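Local coordinates for protein aldehyde dehydrogenase (Anabaena variabilis, PDB 4H7N) that probably oxidises aldehydes to the corresponding carboxylic acids with NAD+ as electron acceptor, at residues 281-286 / 350-355; 317-322 / 357-362; 206-211 / 216-221; 415-418 / 422-425. All coordinates share one frame; numbering follows the deposited sequence.

Contact 1 (281-286 / 350-355)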
loop_
_atom_site.group_PDB
_atom_site.type_symbol
_atom_site.label_atom_id
_atom_site.label_comp_id
_atom_site.label_asym_id
_atom_site.label_seq_id
_atom_site.Cartn_x
_atom_site.Cartn_y
_atom_site.Cartn_z
ATOM N N GLU A 281 -32.458 10.585 29.560
ATOM C CA GLU A 281 -33.527 10.474 28.566
ATOM C C GLU A 281 -33.160 9.513 27.410
ATOM O O GLU A 281 -33.959 8.682 26.939
ATOM C CB GLU A 281 -33.736 11.891 28.065
ATOM C CG GLU A 281 -34.732 12.158 26.975
ATOM C CD GLU A 281 -34.797 13.664 26.706
ATOM O OE1 GLU A 281 -34.182 14.483 27.471
ATOM O OE2 GLU A 281 -35.471 14.013 25.731
ATOM N N PHE A 282 -31.923 9.638 26.967
ATOM C CA PHE A 282 -31.391 8.786 25.927
ATOM C C PHE A 282 -31.328 7.325 26.353
ATOM O O PHE A 282 -31.782 6.453 25.620
ATOM C CB PHE A 282 -29.982 9.261 25.554
ATOM C CG PHE A 282 -29.305 8.400 24.544
ATOM C CD1 PHE A 282 -28.541 7.335 24.936
ATOM C CD2 PHE A 282 -29.381 8.698 23.188
ATOM C CE1 PHE A 282 -27.901 6.537 24.000
ATOM C CE2 PHE A 282 -28.746 7.894 22.242
ATOM C CZ PHE A 282 -28.006 6.817 22.655
ATOM N N TYR A 283 -30.762 7.018 27.510
ATOM C CA TYR A 283 -30.592 5.618 27.802
ATOM C C TYR A 283 -31.938 4.934 28.084
ATOM O O TYR A 283 -32.107 3.765 27.746
ATOM C CB TYR A 283 -29.517 5.343 28.860
ATOM C CG TYR A 283 -29.834 5.512 30.304
ATOM C CD1 TYR A 283 -30.645 4.614 30.960
ATOM C CD2 TYR A 283 -29.219 6.512 31.051
ATOM C CE1 TYR A 283 -30.903 4.733 32.305
ATOM C CE2 TYR A 283 -29.455 6.652 32.409
ATOM C CZ TYR A 283 -30.303 5.760 33.041
ATOM O OH TYR A 283 -30.590 5.878 34.390
ATOM N N HIS A 284 -32.887 5.672 28.645
ATOM C CA HIS A 284 -34.228 5.135 28.809
ATOM C C HIS A 284 -34.917 4.863 27.502
ATOM O O HIS A 284 -35.588 3.829 27.348
ATOM C CB HIS A 284 -35.080 6.054 29.657
ATOM C CG HIS A 284 -34.774 5.935 31.109
ATOM N ND1 HIS A 284 -34.831 4.730 31.778
ATOM C CD2 HIS A 284 -34.403 6.857 32.019
ATOM C CE1 HIS A 284 -34.513 4.918 33.048
ATOM N NE2 HIS A 284 -34.248 6.200 33.219
ATOM N N GLN A 285 -34.727 5.744 26.531
ATOM C CA GLN A 285 -35.310 5.459 25.230
ATOM C C GLN A 285 -34.596 4.240 24.583
ATOM O O GLN A 285 -35.233 3.343 23.998
ATOM C CB GLN A 285 -35.370 6.708 24.355
ATOM C CG GLN A 285 -36.181 6.424 23.115
ATOM C CD GLN A 285 -36.247 7.554 22.106
ATOM O OE1 GLN A 285 -36.823 7.358 21.042
ATOM N NE2 GLN A 285 -35.663 8.712 22.410
ATOM N N LEU A 286 -33.273 4.185 24.721
ATOM C CA LEU A 286 -32.501 3.057 24.194
ATOM C C LEU A 286 -32.954 1.726 24.776
ATOM O O LEU A 286 -33.118 0.701 24.037
ATOM C CB LEU A 286 -30.985 3.277 24.436
ATOM C CG LEU A 286 -30.050 2.390 23.622
ATOM C CD1 LEU A 286 -30.174 2.640 22.106
ATOM C CD2 LEU A 286 -28.599 2.597 24.049
ATOM N N VAL A 350 -27.959 -2.913 27.552
ATOM C CA VAL A 350 -27.613 -1.510 27.865
ATOM C C VAL A 350 -27.013 -1.462 29.264
ATOM O O VAL A 350 -27.634 -1.948 30.213
ATOM C CB VAL A 350 -28.839 -0.584 27.805
ATOM C CG1 VAL A 350 -28.468 0.854 28.156
ATOM C CG2 VAL A 350 -29.480 -0.659 26.428
HETATM N N MSE A 351 -25.836 -0.848 29.383
HETATM C CA MSE A 351 -25.181 -0.657 30.664
HETATM C C MSE A 351 -24.778 0.775 30.871
HETATM O O MSE A 351 -24.363 1.470 29.939
HETATM C CB MSE A 351 -23.879 -1.418 30.753
HETATM C CG MSE A 351 -23.824 -2.757 30.073
HETATM SE SE MSE A 351 -22.028 -3.598 30.396
HETATM C CE MSE A 351 -20.908 -2.089 30.534
ATOM N N THR A 352 -24.825 1.213 32.117
ATOM C CA THR A 352 -24.377 2.561 32.501
ATOM C C THR A 352 -23.436 2.425 33.720
ATOM O O THR A 352 -23.125 1.309 34.170
ATOM C CB THR A 352 -25.560 3.531 32.800
ATOM O OG1 THR A 352 -26.278 3.095 33.953
ATOM C CG2 THR A 352 -26.557 3.654 31.599
ATOM N N ASN A 353 -23.012 3.566 34.244
ATOM C CA ASN A 353 -21.929 3.632 35.217
ATOM C C ASN A 353 -20.692 2.910 34.691
ATOM O O ASN A 353 -20.139 2.060 35.354
ATOM C CB ASN A 353 -22.378 3.013 36.517
ATOM C CG ASN A 353 -21.661 3.602 37.711
ATOM O OD1 ASN A 353 -21.616 4.818 37.876
ATOM N ND2 ASN A 353 -21.095 2.740 38.557
ATOM N N VAL A 354 -20.315 3.217 33.450
ATOM C CA VAL A 354 -19.197 2.530 32.761
ATOM C C VAL A 354 -18.068 3.522 32.549
ATOM O O VAL A 354 -18.268 4.746 32.671
ATOM C CB VAL A 354 -19.616 1.923 31.419
ATOM C CG1 VAL A 354 -20.634 0.819 31.622
ATOM C CG2 VAL A 354 -20.208 2.983 30.482
ATOM N N ASN A 355 -16.877 2.998 32.316
ATOM C CA ASN A 355 -15.713 3.846 32.095
ATOM C C ASN A 355 -14.604 3.074 31.389
ATOM O O ASN A 355 -14.730 1.870 31.116
ATOM C CB ASN A 355 -15.235 4.490 33.395
ATOM C CG ASN A 355 -14.718 3.481 34.394
ATOM O OD1 ASN A 355 -13.821 2.710 34.117
ATOM N ND2 ASN A 355 -15.297 3.484 35.572
#
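Leu-286 and Val-350 meet in the interior, where methyl CD2 of the leucine lies 4.1 Å from CG2 of the valine. Both side chains set out toward the opposing segment, and both are buried. Met-370 of strand 369-375 touches both of them, so this half of the contact is closed on a further side. Chi1 of Leu-286 (-164°) brings CG toward the strand, and chi2 (63°) turns CD2 to the valine. The two segments belong to an alpha/beta layer: helix 279-292 packs on the mixed sheet of the aldehyde dehydrogenase catalytic domain, near the edge formed by strands 330-333 and 349-352. One helical turn earlier the packing moves toward solvent. Partly exposed Tyr-283 lies there with a ring face over Thr-352, whose methyl CG2 is 4.0 Å from the centroid of the Tyr-283 ring and only 15° off its normal, a CH-pi contact. The ring also meets those of His-332 and Phe-279. Hydroxyl OG1 of Thr-352 takes no part in the CH-pi contact; it is hydrogen-bonded to NE2 of His-332 on the neighbouring edge strand. Beyond the tyrosine, one face of the surface residue His-284 receives its rim, with Tyr-283 CE1 3.7 Å above the imidazole plane.

Contact 2 (317-322 / 357-362)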
loop_
_atom_site.group_PDB
_atom_site.type_symbol
_atom_site.label_atom_id
_atom_site.label_comp_id
_atom_site.label_asym_id
_atom_site.label_seq_id
_atom_site.Cartn_x
_atom_site.Cartn_y
_atom_site.Cartn_z
ATOM N N ILE A 317 -17.402 -12.182 25.252
ATOM C CA ILE A 317 -18.533 -11.300 25.606
ATOM C C ILE A 317 -18.884 -11.504 27.091
ATOM O O ILE A 317 -19.073 -10.545 27.847
ATOM C CB ILE A 317 -19.756 -11.578 24.735
ATOM C CG1 ILE A 317 -19.457 -11.269 23.282
ATOM C CG2 ILE A 317 -20.976 -10.765 25.209
ATOM C CD1 ILE A 317 -20.457 -11.831 22.297
ATOM N N ASN A 318 -18.955 -12.761 27.510
ATOM C CA ASN A 318 -19.251 -13.074 28.909
ATOM C C ASN A 318 -18.225 -12.424 29.866
ATOM O O ASN A 318 -18.574 -11.788 30.860
ATOM C CB ASN A 318 -19.321 -14.584 29.099
ATOM C CG ASN A 318 -19.721 -14.961 30.509
ATOM O OD1 ASN A 318 -20.829 -14.656 30.963
ATOM N ND2 ASN A 318 -18.796 -15.541 31.226
ATOM N N ASP A 319 -16.969 -12.494 29.473
ATOM C CA ASP A 319 -15.896 -11.907 30.252
ATOM C C ASP A 319 -15.996 -10.378 30.332
ATOM O O ASP A 319 -15.777 -9.804 31.390
ATOM C CB ASP A 319 -14.581 -12.356 29.652
ATOM C CG ASP A 319 -13.406 -11.735 30.318
ATOM O OD1 ASP A 319 -13.245 -12.034 31.505
ATOM O OD2 ASP A 319 -12.650 -10.962 29.669
ATOM N N HIS A 320 -16.408 -9.730 29.242
ATOM C CA HIS A 320 -16.566 -8.269 29.222
ATOM C C HIS A 320 -17.681 -7.827 30.142
ATOM O O HIS A 320 -17.562 -6.814 30.838
ATOM C CB HIS A 320 -16.779 -7.745 27.772
ATOM C CG HIS A 320 -15.521 -7.744 26.960
ATOM N ND1 HIS A 320 -15.326 -6.924 25.865
ATOM C CD2 HIS A 320 -14.364 -8.433 27.131
ATOM C CE1 HIS A 320 -14.104 -7.115 25.400
ATOM N NE2 HIS A 320 -13.505 -8.030 26.143
ATOM N N ILE A 321 -18.780 -8.583 30.137
ATOM C CA ILE A 321 -19.923 -8.275 30.998
ATOM C C ILE A 321 -19.524 -8.456 32.470
ATOM O O ILE A 321 -19.732 -7.567 33.301
ATOM C CB ILE A 321 -21.161 -9.165 30.667
ATOM C CG1 ILE A 321 -21.678 -8.892 29.288
ATOM C CG2 ILE A 321 -22.307 -8.912 31.639
ATOM C CD1 ILE A 321 -22.691 -9.903 28.825
ATOM N N LEU A 322 -18.910 -9.582 32.792
ATOM C CA LEU A 322 -18.420 -9.785 34.176
ATOM C C LEU A 322 -17.381 -8.772 34.645
ATOM O O LEU A 322 -17.479 -8.236 35.764
ATOM C CB LEU A 322 -17.852 -11.188 34.346
ATOM C CG LEU A 322 -18.872 -12.323 34.222
ATOM C CD1 LEU A 322 -18.140 -13.663 34.215
ATOM C CD2 LEU A 322 -19.928 -12.323 35.319
ATOM N N SER A 357 -11.795 2.075 32.367
ATOM C CA SER A 357 -11.045 1.010 33.067
ATOM C C SER A 357 -11.571 -0.379 32.679
ATOM O O SER A 357 -10.933 -1.380 32.967
ATOM C CB SER A 357 -11.127 1.150 34.588
ATOM O OG SER A 357 -12.416 0.779 35.058
HETATM N N MSE A 358 -12.727 -0.448 32.019
HETATM C CA MSE A 358 -13.365 -1.739 31.727
HETATM C C MSE A 358 -13.052 -2.241 30.319
HETATM O O MSE A 358 -12.970 -1.459 29.337
HETATM C CB MSE A 358 -14.909 -1.613 31.863
HETATM C CG MSE A 358 -15.390 -1.073 33.181
HETATM SE SE MSE A 358 -17.295 -0.543 33.028
HETATM C CE MSE A 358 -17.497 -0.128 34.927
ATOM N N LYS A 359 -12.948 -3.562 30.177
ATOM C CA LYS A 359 -12.697 -4.178 28.885
ATOM C C LYS A 359 -13.733 -3.847 27.866
ATOM O O LYS A 359 -13.428 -3.676 26.685
ATOM C CB LYS A 359 -12.709 -5.685 29.020
ATOM C CG LYS A 359 -11.527 -6.241 29.790
ATOM C CD LYS A 359 -11.780 -7.726 29.989
ATOM C CE LYS A 359 -10.896 -8.334 31.049
ATOM N NZ LYS A 359 -9.719 -8.932 30.384
ATOM N N VAL A 360 -14.982 -3.795 28.308
ATOM C CA VAL A 360 -16.083 -3.548 27.381
ATOM C C VAL A 360 -15.982 -2.172 26.685
ATOM O O VAL A 360 -16.620 -1.937 25.672
ATOM C CB VAL A 360 -17.440 -3.738 28.115
ATOM C CG1 VAL A 360 -17.794 -2.509 28.936
ATOM C CG2 VAL A 360 -18.539 -4.080 27.130
HETATM N N MSE A 361 -15.216 -1.256 27.261
HETATM C CA MSE A 361 -14.970 0.055 26.666
HETATM C C MSE A 361 -13.642 0.193 25.947
HETATM O O MSE A 361 -13.364 1.243 25.345
HETATM C CB MSE A 361 -15.209 1.100 27.766
HETATM C CG MSE A 361 -16.735 1.138 27.920
HETATM SE SE MSE A 361 -17.311 2.872 28.570
HETATM C CE MSE A 361 -17.636 3.583 26.765
ATOM N N THR A 362 -12.806 -0.840 25.979
ATOM C CA THR A 362 -11.497 -0.722 25.387
ATOM C C THR A 362 -11.176 -1.857 24.402
ATOM O O THR A 362 -10.713 -1.564 23.327
ATOM C CB THR A 362 -10.404 -0.668 26.443
ATOM O OG1 THR A 362 -10.443 -1.864 27.208
ATOM C CG2 THR A 362 -10.589 0.543 27.340
HETATM O O HOH W 1 -15.779 -4.749 30.847
#
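His-320 and Lys-359 cross at about a right angle where helix 311-326 meets the loop joining two parallel neighbours of the catalytic-domain sheet, strands 349-352 and 369-375. That loop leads into the Glu-x-Phe-Gly-Pro sequence of the family, whose glutamate in relatives contacts the nicotinamide ribose. The lysine covers one imidazole face with its CB, which stands 3.8 Å from the centroid of the His-320 ring and 16° off the normal, a CH-pi geometry. The ring's rotation is also fixed by a polar contact, since ND1 is hydrogen-bonded to Thr-365 OG1, a residue within that sequence. Farther out, the lysine chain turns at its last torsion (chi4 -95°) beside Asp-319, whose carboxylate has swung round to present OD2. This oxygen lies 3.4 Å from CD of Lys-359 and lies in the plane of the His-320 ring, at its edge. Its salt bridge to NZ of Lys-359 is long, 3.6 Å, so the carboxylate meets the methylenes of the chain more closely than the ammonium group. On the inner side, CB of Val-360 approaches CB of His-320 to 4.1 Å. Between the two backbones sits one water, which accepts from Val-360 N at 2.8 Å and donates to His-320 O at 2.7 Å.

Contact 3 (206-211 / 216-221)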
loop_
_atom_site.group_PDB
_atom_site.type_symbol
_atom_site.label_atom_id
_atom_site.label_comp_id
_atom_site.label_asym_id
_atom_site.label_seq_id
_atom_site.Cartn_x
_atom_site.Cartn_y
_atom_site.Cartn_z
ATOM N N VAL A 206 -1.975 -10.590 -0.298
ATOM C CA VAL A 206 -2.881 -11.143 0.726
ATOM C C VAL A 206 -3.826 -10.109 1.282
ATOM O O VAL A 206 -3.406 -9.012 1.726
ATOM C CB VAL A 206 -2.143 -11.862 1.880
ATOM C CG1 VAL A 206 -1.250 -10.927 2.689
ATOM C CG2 VAL A 206 -3.167 -12.541 2.811
ATOM N N CYS A 207 -5.120 -10.441 1.265
ATOM C CA CYS A 207 -6.180 -9.699 1.972
ATOM C C CYS A 207 -6.640 -10.461 3.224
ATOM O O CYS A 207 -7.028 -11.657 3.144
ATOM C CB CYS A 207 -7.396 -9.551 1.074
ATOM S SG CYS A 207 -7.032 -8.631 -0.405
ATOM N N PHE A 208 -6.587 -9.812 4.379
ATOM C CA PHE A 208 -6.979 -10.437 5.640
ATOM C C PHE A 208 -7.868 -9.493 6.428
ATOM O O PHE A 208 -7.552 -8.271 6.626
ATOM C CB PHE A 208 -5.763 -10.805 6.488
ATOM C CG PHE A 208 -6.111 -11.277 7.858
ATOM C CD1 PHE A 208 -6.415 -12.604 8.083
ATOM C CD2 PHE A 208 -6.176 -10.379 8.934
ATOM C CE1 PHE A 208 -6.738 -13.058 9.358
ATOM C CE2 PHE A 208 -6.539 -10.811 10.195
ATOM C CZ PHE A 208 -6.813 -12.156 10.406
ATOM N N THR A 209 -8.976 -10.063 6.893
ATOM C CA THR A 209 -9.901 -9.420 7.782
ATOM C C THR A 209 -10.067 -10.301 8.998
ATOM O O THR A 209 -10.290 -11.514 8.852
ATOM C CB THR A 209 -11.260 -9.270 7.083
ATOM O OG1 THR A 209 -11.107 -8.498 5.902
ATOM C CG2 THR A 209 -12.261 -8.543 7.990
ATOM N N GLY A 210 -9.973 -9.708 10.179
ATOM C CA GLY A 210 -10.063 -10.449 11.439
ATOM C C GLY A 210 -9.506 -9.649 12.598
ATOM O O GLY A 210 -9.533 -8.411 12.590
ATOM N N SER A 211 -9.000 -10.372 13.589
ATOM C CA SER A 211 -8.564 -9.781 14.825
ATOM C C SER A 211 -7.229 -9.020 14.671
ATOM O O SER A 211 -6.411 -9.366 13.832
ATOM C CB SER A 211 -8.388 -10.882 15.870
ATOM O OG SER A 211 -7.111 -11.491 15.750
ATOM N N ARG A 216 -1.741 -8.540 12.741
ATOM C CA ARG A 216 -0.376 -8.125 12.952
ATOM C C ARG A 216 0.594 -9.227 12.502
ATOM O O ARG A 216 1.628 -8.954 11.891
ATOM C CB ARG A 216 -0.129 -7.719 14.388
ATOM C CG ARG A 216 -0.788 -6.414 14.698
ATOM C CD ARG A 216 -0.340 -5.848 15.978
ATOM N NE ARG A 216 0.995 -5.274 15.876
ATOM C CZ ARG A 216 1.595 -4.639 16.876
ATOM N NH1 ARG A 216 0.973 -4.507 18.030
ATOM N NH2 ARG A 216 2.813 -4.123 16.745
ATOM N N GLU A 217 0.229 -10.474 12.759
ATOM C CA GLU A 217 1.049 -11.590 12.354
ATOM C C GLU A 217 1.017 -11.705 10.822
ATOM O O GLU A 217 2.029 -11.991 10.191
ATOM C CB GLU A 217 0.464 -12.801 13.069
ATOM C CG GLU A 217 1.063 -14.162 12.848
ATOM C CD GLU A 217 0.393 -15.188 13.797
ATOM O OE1 GLU A 217 -0.369 -14.770 14.709
ATOM O OE2 GLU A 217 0.625 -16.405 13.627
ATOM N N VAL A 218 -0.136 -11.451 10.205
ATOM C CA VAL A 218 -0.226 -11.505 8.739
ATOM C C VAL A 218 0.602 -10.389 8.103
ATOM O O VAL A 218 1.216 -10.601 7.095
ATOM C CB VAL A 218 -1.678 -11.393 8.228
ATOM C CG1 VAL A 218 -1.693 -11.169 6.710
ATOM C CG2 VAL A 218 -2.438 -12.650 8.569
ATOM N N ALA A 219 0.606 -9.203 8.705
ATOM C CA ALA A 219 1.460 -8.073 8.251
ATOM C C ALA A 219 2.899 -8.488 8.226
ATOM O O ALA A 219 3.662 -8.224 7.266
ATOM C CB ALA A 219 1.304 -6.863 9.189
ATOM N N GLU A 220 3.319 -9.087 9.324
ATOM C CA GLU A 220 4.733 -9.452 9.459
ATOM C C GLU A 220 5.106 -10.574 8.506
ATOM O O GLU A 220 6.103 -10.487 7.883
ATOM C CB GLU A 220 5.082 -9.816 10.922
ATOM C CG GLU A 220 4.977 -8.620 11.881
ATOM C CD GLU A 220 5.026 -8.993 13.369
ATOM O OE1 GLU A 220 5.737 -9.964 13.703
ATOM O OE2 GLU A 220 4.369 -8.292 14.202
ATOM N N THR A 221 4.256 -11.586 8.334
ATOM C CA THR A 221 4.487 -12.652 7.343
ATOM C C THR A 221 4.520 -12.137 5.921
ATOM O O THR A 221 5.415 -12.460 5.129
ATOM C CB THR A 221 3.426 -13.754 7.474
ATOM O OG1 THR A 221 3.452 -14.240 8.802
ATOM C CG2 THR A 221 3.731 -14.918 6.566
#
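A beta-alpha-beta unit of the Rossmann-like, probably NAD-binding domain supplies both sides of this contact: strand 205-209 runs into helix 212-225, and strand 229-232 follows parallel to the first. Within 216-221, Val-218 carries the contact with the strand. Its CG2 rests over a face of the Phe-208 ring, 4.2 Å from the centroid and 20° off the normal, and displaced toward the rim; Phe-208 CG and CD1 both lie 4.0 Å from Val-218 CG2. The other methyl, CG1, is anti to the backbone N of Val-218 (chi1 169°), which carries it toward the start of the strand, where it meets both Val-206 CG1 and Phe-208 CB at 4.1 Å. No hydrogen bond crosses between the segments. Past the ring the chain leaves the strand through Phe-Thr-Gly-Ser, a sequence recurrent in aldehyde dehydrogenases, in which Gly-210 adopts a phi of 162°. Ser-211 then takes the N-cap position of the helix, its OG hydrogen-bonded to Thr-214 OG1, and its carbonyl oxygen lies in plane at the edge of the Phe-208 ring. The Phe-208 side chain is about 7 Å from that of Glu-232, the predicted active-site residue. Around this core, Leu-231 of strand 229-232 touches both Phe-208 and Val-218, Ile-200 of helix 193-200 packs on Val-206 and Val-218, and the helix's outer side reaches the second subunit, where Arg-216 NH2 is hydrogen-bonded to Arg-224 O of that chain.

Contact 4 (415-418 / 422-425)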
loop_
_atom_site.group_PDB
_atom_site.type_symbol
_atom_site.label_atom_id
_atom_site.label_comp_id
_atom_site.label_asym_id
_atom_site.label_seq_id
_atom_site.Cartn_x
_atom_site.Cartn_y
_atom_site.Cartn_z
ATOM N N ALA A 415 -14.144 6.396 8.570
ATOM C CA ALA A 415 -15.508 6.735 8.090
ATOM C C ALA A 415 -16.415 7.188 9.241
ATOM O O ALA A 415 -16.608 6.449 10.205
ATOM C CB ALA A 415 -16.106 5.558 7.357
ATOM N N ILE A 416 -16.890 8.421 9.189
ATOM C CA ILE A 416 -17.710 8.891 10.239
ATOM C C ILE A 416 -19.124 9.072 9.705
ATOM O O ILE A 416 -19.375 9.804 8.753
ATOM C CB ILE A 416 -17.230 10.212 10.838
ATOM C CG1 ILE A 416 -15.687 10.221 11.036
ATOM C CG2 ILE A 416 -18.033 10.586 12.080
ATOM C CD1 ILE A 416 -15.173 9.344 12.117
ATOM N N SER A 417 -20.048 8.427 10.380
ATOM C CA SER A 417 -21.483 8.611 10.069
ATOM C C SER A 417 -21.996 9.835 10.802
ATOM O O SER A 417 -21.661 10.021 11.960
ATOM C CB SER A 417 -22.260 7.359 10.488
ATOM O OG SER A 417 -21.938 6.240 9.654
ATOM N N ILE A 418 -22.816 10.650 10.114
ATOM C CA ILE A 418 -23.247 11.908 10.605
ATOM C C ILE A 418 -24.785 11.911 10.687
ATOM O O ILE A 418 -25.479 11.746 9.668
ATOM C CB ILE A 418 -22.791 13.067 9.669
ATOM C CG1 ILE A 418 -21.253 13.079 9.500
ATOM C CG2 ILE A 418 -23.267 14.362 10.256
ATOM C CD1 ILE A 418 -20.471 13.401 10.770
ATOM N N ALA A 422 -23.136 3.557 11.724
ATOM C CA ALA A 422 -22.703 2.387 10.985
ATOM C C ALA A 422 -23.055 2.378 9.520
ATOM O O ALA A 422 -23.352 1.313 8.964
ATOM C CB ALA A 422 -23.260 1.119 11.658
ATOM N N LEU A 423 -23.033 3.539 8.879
ATOM C CA LEU A 423 -23.495 3.598 7.489
ATOM C C LEU A 423 -22.637 2.803 6.575
ATOM O O LEU A 423 -23.164 2.255 5.581
ATOM C CB LEU A 423 -23.652 5.034 6.988
ATOM C CG LEU A 423 -24.884 5.703 7.555
ATOM C CD1 LEU A 423 -24.847 7.188 7.322
ATOM C CD2 LEU A 423 -26.151 5.084 6.951
ATOM N N THR A 424 -21.353 2.599 6.929
ATOM C CA THR A 424 -20.502 1.800 6.042
ATOM C C THR A 424 -20.911 0.349 5.991
ATOM O O THR A 424 -20.526 -0.357 5.096
ATOM C CB THR A 424 -19.010 1.882 6.336
ATOM O OG1 THR A 424 -18.728 1.305 7.616
ATOM C CG2 THR A 424 -18.584 3.341 6.300
ATOM N N ALA A 425 -21.719 -0.084 6.933
ATOM C CA ALA A 425 -22.283 -1.425 6.814
ATOM C C ALA A 425 -23.329 -1.517 5.683
ATOM O O ALA A 425 -23.541 -2.579 5.111
ATOM C CB ALA A 425 -22.820 -1.877 8.184
#
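Ser-417 and Leu-423 provide the polar link between strand 415-418 and the turn that follows it. The backbone N-H of Leu-423 points at the serine OG, 3.0 Å from N to OG, and the angle of 161° at the hydrogen makes the bond nearly straight. Ser-417 has OG anti to its carbonyl carbon (chi1 -69°), and this rotation places the oxygen over the start of the turn. A buried hydroxyl thereby receives a backbone donor at the place where the chain bends back. Within the turn, Ala-425 N is bonded to Ala-422 O at 3.0 Å. Ala-422 itself has a left-handed backbone conformation (phi 57°), and residues 423-425 then take helical angles.

Van der Waals contacts flank the bond. One is a carbon-oxygen approach, CB of Leu-423 lying 3.4 Å from Ser-417 OG. The others join carbons: the leucine's CD1 branch reaches Ser-417 CB at 4.1 Å, so the side chain lies alongside the serine, and toward the beginning of the strand Ala-415 CB and the methyl CG2 of Thr-424 are 3.5 Å apart, tighter than usual. The Thr-424 side chain is about 7 Å from that of Glu-232, the predicted active-site residue.

Strand 415-418 ends the catalytic-domain sheet within its own chain, bonded to strand 393-397 on one flank; on the other it pairs in parallel with a strand of the second subunit, so the sheet continues across the dimer interface. Helix 401-408 packs against Ile-416 and Ile-418, and both segments reach the second subunit, Leu-423 and Thr-424 touching its Trp-470 and Leu-460.

Contacts 1 and 2 adjoin, with centres 16 Å apart: Met-351 CE lies 3.5 Å from Val-360 CG1, and Val-354 CG2 lies 3.5 Å from the selenium of Met-361. Their segments interleave along the chain, so helix 279-292 is tied to strand 349-352 and helix 311-326 to the loop that follows it. Contact 4 lies at the other edge of the sheet that contact 1 reaches, their centres 22 Å apart. Contact 3 belongs to the separate, Rossmann-like sheet. Contacts 3 and 4 come within about 12 Å at their nearest atoms; each has a side chain about 7 Å from that of the predicted catalytic Glu-232, and both touch the second subunit, whereas contacts 1 and 2 do not.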